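Local coordinates for DyP (Bjerkandera adusta, PDB 3VXJ), which probably uses heme b to reduce hydrogen peroxide while oxidising dyes and phenolic substrates, and binds 2,6-dimethoxyphenol in this crystal, at residues L8-G13 and L430-A435. Sequence-based numbering, arbitrary orientation.
Sequences LNNIQG and LPSISA
N10 meets the first turn of helix 433-440 with both its backbone carbonyl and its side-chain amide. CG lies anti to the backbone N (chi1 -157°), which carries the amide past I433 to S434. Beyond CB, CG comes 3.5 Å from S434 OG. OD1 accepts from S434 N at 2.8 Å in a bent bond and also touches I433 CB, while ND2 donates to S434 OG at 2.9 Å, close to the amide plane, and lies beside S432 CB. Both polar atoms are engaged by one residue, which should hold the amide in one rotation. N10 O takes the nearly straight bond from I433 N, also 2.9 Å, the donor tilted from the carbonyl plane. S432, the N-cap, uses OG to accept from A435 N, so N10 and S432 together receive three backbone N-H groups of the opening turn.

Q12 reaches the loop before the helix. Its extended chain brings NE2 to P431 O, 2.9 Å away, in line with a carbonyl lone pair and in the plane of its own amide; OE1 accepts from the backbone N of L69. A water held by Q12 N donates to the same P431 O, giving that carbonyl two donors. Van der Waals contacts fill in around these bonds: I433 CD1 rests against the carbonyl oxygen of N9, L430 CB flanks the amide nitrogen of Q12, and I433 CG1 lies 4.1 Å from Q12 CG.

The contact ties the N-terminal loop before helix 13-16 to the junction between edge strand 420-430 and the C-terminal helix. Its chemistry is that of neutral amides, hydroxyls and carbonyls: directional hydrogen bonds set the alignment of the two segments, and no charged side chain takes part.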
ATOM      1  N   LEU A   8      -3.554   9.608  20.584  1.00 15.04           N
ATOM      2  CA  LEU A   8      -4.382   9.216  19.443  1.00 14.88           C
ATOM      3  C   LEU A   8      -5.154  10.381  18.831  1.00 14.60           C
ATOM      4  O   LEU A   8      -5.445  10.366  17.637  1.00 13.92           O
ATOM      5  CB  LEU A   8      -5.356   8.105  19.837  1.00 16.46           C
ATOM      6  CG  LEU A   8      -4.784   6.816  20.435  1.00 18.71           C
ATOM      7  CD1 LEU A   8      -5.908   5.851  20.774  1.00 21.86           C
ATOM      8  CD2 LEU A   8      -3.786   6.159  19.506  1.00 19.04           C
ATOM      9  N   ASN A   9      -5.489  11.378  19.644  1.00 15.05           N
ATOM     10  CA  ASN A   9      -6.156  12.580  19.149  1.00 15.58           C
ATOM     11  C   ASN A   9      -5.258  13.491  18.314  1.00 14.02           C
ATOM     12  O   ASN A   9      -5.742  14.450  17.709  1.00 14.19           O
ATOM     13  CB  ASN A   9      -6.771  13.386  20.300  1.00 17.19           C
ATOM     14  CG  ASN A   9      -7.943  12.678  20.951  1.00 22.29           C
ATOM     15  OD1 ASN A   9      -9.091  12.868  20.555  1.00 26.95           O
ATOM     16  ND2 ASN A   9      -7.657  11.857  21.957  1.00 25.73           N
ATOM     17  N   ASN A  10      -3.958  13.187  18.287  1.00 12.33           N
ATOM     18  CA  ASN A  10      -2.989  14.035  17.601  1.00 11.74           C
ATOM     19  C   ASN A  10      -2.338  13.374  16.390  1.00 10.64           C
ATOM     20  O   ASN A  10      -1.519  13.993  15.712  1.00 10.38           O
ATOM     21  CB  ASN A  10      -1.902  14.511  18.568  1.00 12.11           C
ATOM     22  CG  ASN A  10      -1.230  15.778  18.091  1.00 11.59           C
ATOM     23  OD1 ASN A  10      -1.903  16.673  17.570  1.00 12.28           O
ATOM     24  ND2 ASN A  10       0.096  15.860  18.243  1.00 12.03           N
ATOM     25  N   ILE A  11      -2.699  12.123  16.126  1.00  9.98           N
ATOM     26  CA  ILE A  11      -2.113  11.358  15.022  1.00 10.07           C
ATOM     27  C   ILE A  11      -3.136  11.262  13.900  1.00  9.33           C
ATOM     28  O   ILE A  11      -4.283  10.880  14.123  1.00  9.82           O
ATOM     29  CB  ILE A  11      -1.688   9.944  15.492  1.00  9.72           C
ATOM     30  CG1 ILE A  11      -0.551  10.071  16.519  1.00 11.32           C
ATOM     31  CG2 ILE A  11      -1.251   9.083  14.291  1.00 11.11           C
ATOM     32  CD1 ILE A  11      -0.330   8.852  17.398  1.00 13.21           C
ATOM     33  N   GLN A  12      -2.739  11.639  12.692  1.00  8.94           N
ATOM     34  CA  GLN A  12      -3.636  11.518  11.550  1.00  8.97           C
ATOM     35  C   GLN A  12      -4.079  10.061  11.363  1.00  8.55           C
ATOM     36  O   GLN A  12      -3.255   9.141  11.317  1.00  8.86           O
ATOM     37  CB  GLN A  12      -2.997  12.114  10.295  1.00  9.14           C
ATOM     38  CG  GLN A  12      -2.782  13.629  10.377  1.00  9.07           C
ATOM     39  CD  GLN A  12      -2.606  14.261   9.016  1.00  8.57           C
ATOM     40  OE1 GLN A  12      -3.502  14.192   8.181  1.00  9.96           O
ATOM     41  NE2 GLN A  12      -1.444  14.863   8.773  1.00  8.16           N
ATOM     42  N   GLY A  13      -5.394   9.860  11.287  1.00  9.09           N
ATOM     43  CA  GLY A  13      -5.967   8.535  11.472  1.00  9.59           C
ATOM     44  C   GLY A  13      -5.608   7.489  10.430  1.00  9.28           C
ATOM     45  O   GLY A  13      -5.548   6.305  10.749  1.00 10.22           O
ATOM     46  N   LEU A 430       3.220  13.228   6.498  1.00  6.52           N
ATOM     47  CA  LEU A 430       1.995  13.598   7.208  1.00  6.95           C
ATOM     48  C   LEU A 430       2.355  13.988   8.628  1.00  7.54           C
ATOM     49  O   LEU A 430       2.691  13.128   9.437  1.00  8.22           O
ATOM     50  CB  LEU A 430       0.991  12.440   7.230  1.00  7.75           C
ATOM     51  CG  LEU A 430       0.157  12.202   5.973  1.00  7.57           C
ATOM     52  CD1 LEU A 430       1.002  11.668   4.822  1.00  9.71           C
ATOM     53  CD2 LEU A 430      -0.973  11.253   6.291  1.00 10.33           C
ATOM     54  N   PRO A 431       2.272  15.295   8.948  1.00  7.47           N
ATOM     55  CA  PRO A 431       2.623  15.713  10.301  1.00  8.02           C
ATOM     56  C   PRO A 431       1.546  15.317  11.319  1.00  7.87           C
ATOM     57  O   PRO A 431       0.427  14.906  10.953  1.00  7.99           O
ATOM     58  CB  PRO A 431       2.681  17.244  10.184  1.00  7.99           C
ATOM     59  CG  PRO A 431       2.836  17.528   8.704  1.00  7.80           C
ATOM     60  CD  PRO A 431       2.047  16.442   8.055  1.00  8.07           C
ATOM     61  N   SER A 432       1.877  15.438  12.598  1.00  8.02           N
ATOM     62  CA  SER A 432       0.851  15.374  13.631  1.00  8.75           C
ATOM     63  C   SER A 432      -0.159  16.505  13.437  1.00  9.47           C
ATOM     64  O   SER A 432       0.096  17.504  12.741  1.00  9.42           O
ATOM     65  CB  SER A 432       1.477  15.471  15.023  1.00  9.34           C
ATOM     66  OG  SER A 432       1.945  16.785  15.270  1.00  9.70           O
ATOM     67  N   ILE A 433      -1.306  16.362  14.078  1.00  9.84           N
ATOM     68  CA  ILE A 433      -2.363  17.347  13.930  1.00 10.49           C
ATOM     69  C   ILE A 433      -1.921  18.691  14.526  1.00 10.66           C
ATOM     70  O   ILE A 433      -2.125  19.744  13.910  1.00 11.17           O
ATOM     71  CB  ILE A 433      -3.701  16.814  14.497  1.00 10.36           C
ATOM     72  CG1 ILE A 433      -4.165  15.604  13.661  1.00 11.09           C
ATOM     73  CG2 ILE A 433      -4.780  17.911  14.522  1.00 12.10           C
ATOM     74  CD1 ILE A 433      -5.421  14.923  14.165  1.00 11.68           C
ATOM     75  N   SER A 434      -1.287  18.653  15.699  1.00 10.85           N
ATOM     76  CA  SER A 434      -0.764  19.872  16.310  1.00 11.40           C
ATOM     77  C   SER A 434       0.320  20.504  15.436  1.00 10.79           C
ATOM     78  O   SER A 434       0.355  21.721  15.282  1.00 11.78           O
ATOM     79  CB  SER A 434      -0.262  19.611  17.739  1.00 11.59           C
ATOM     80  OG  SER A 434       0.791  18.665  17.757  1.00 12.53           O
ATOM     81  N   ALA A 435       1.185  19.689  14.828  1.00 10.22           N
ATOM     82  CA  ALA A 435       2.242  20.242  13.979  1.00  9.73           C
ATOM     83  C   ALA A 435       1.689  20.956  12.749  1.00  9.68           C
ATOM     84  O   ALA A 435       2.284  21.920  12.273  1.00  9.76           O
ATOM     85  CB  ALA A 435       3.240  19.174  13.579  1.00 10.10           C
TER
HETATM   86  O   HOH W   1       0.061  12.250  12.265  1.00  7.32           O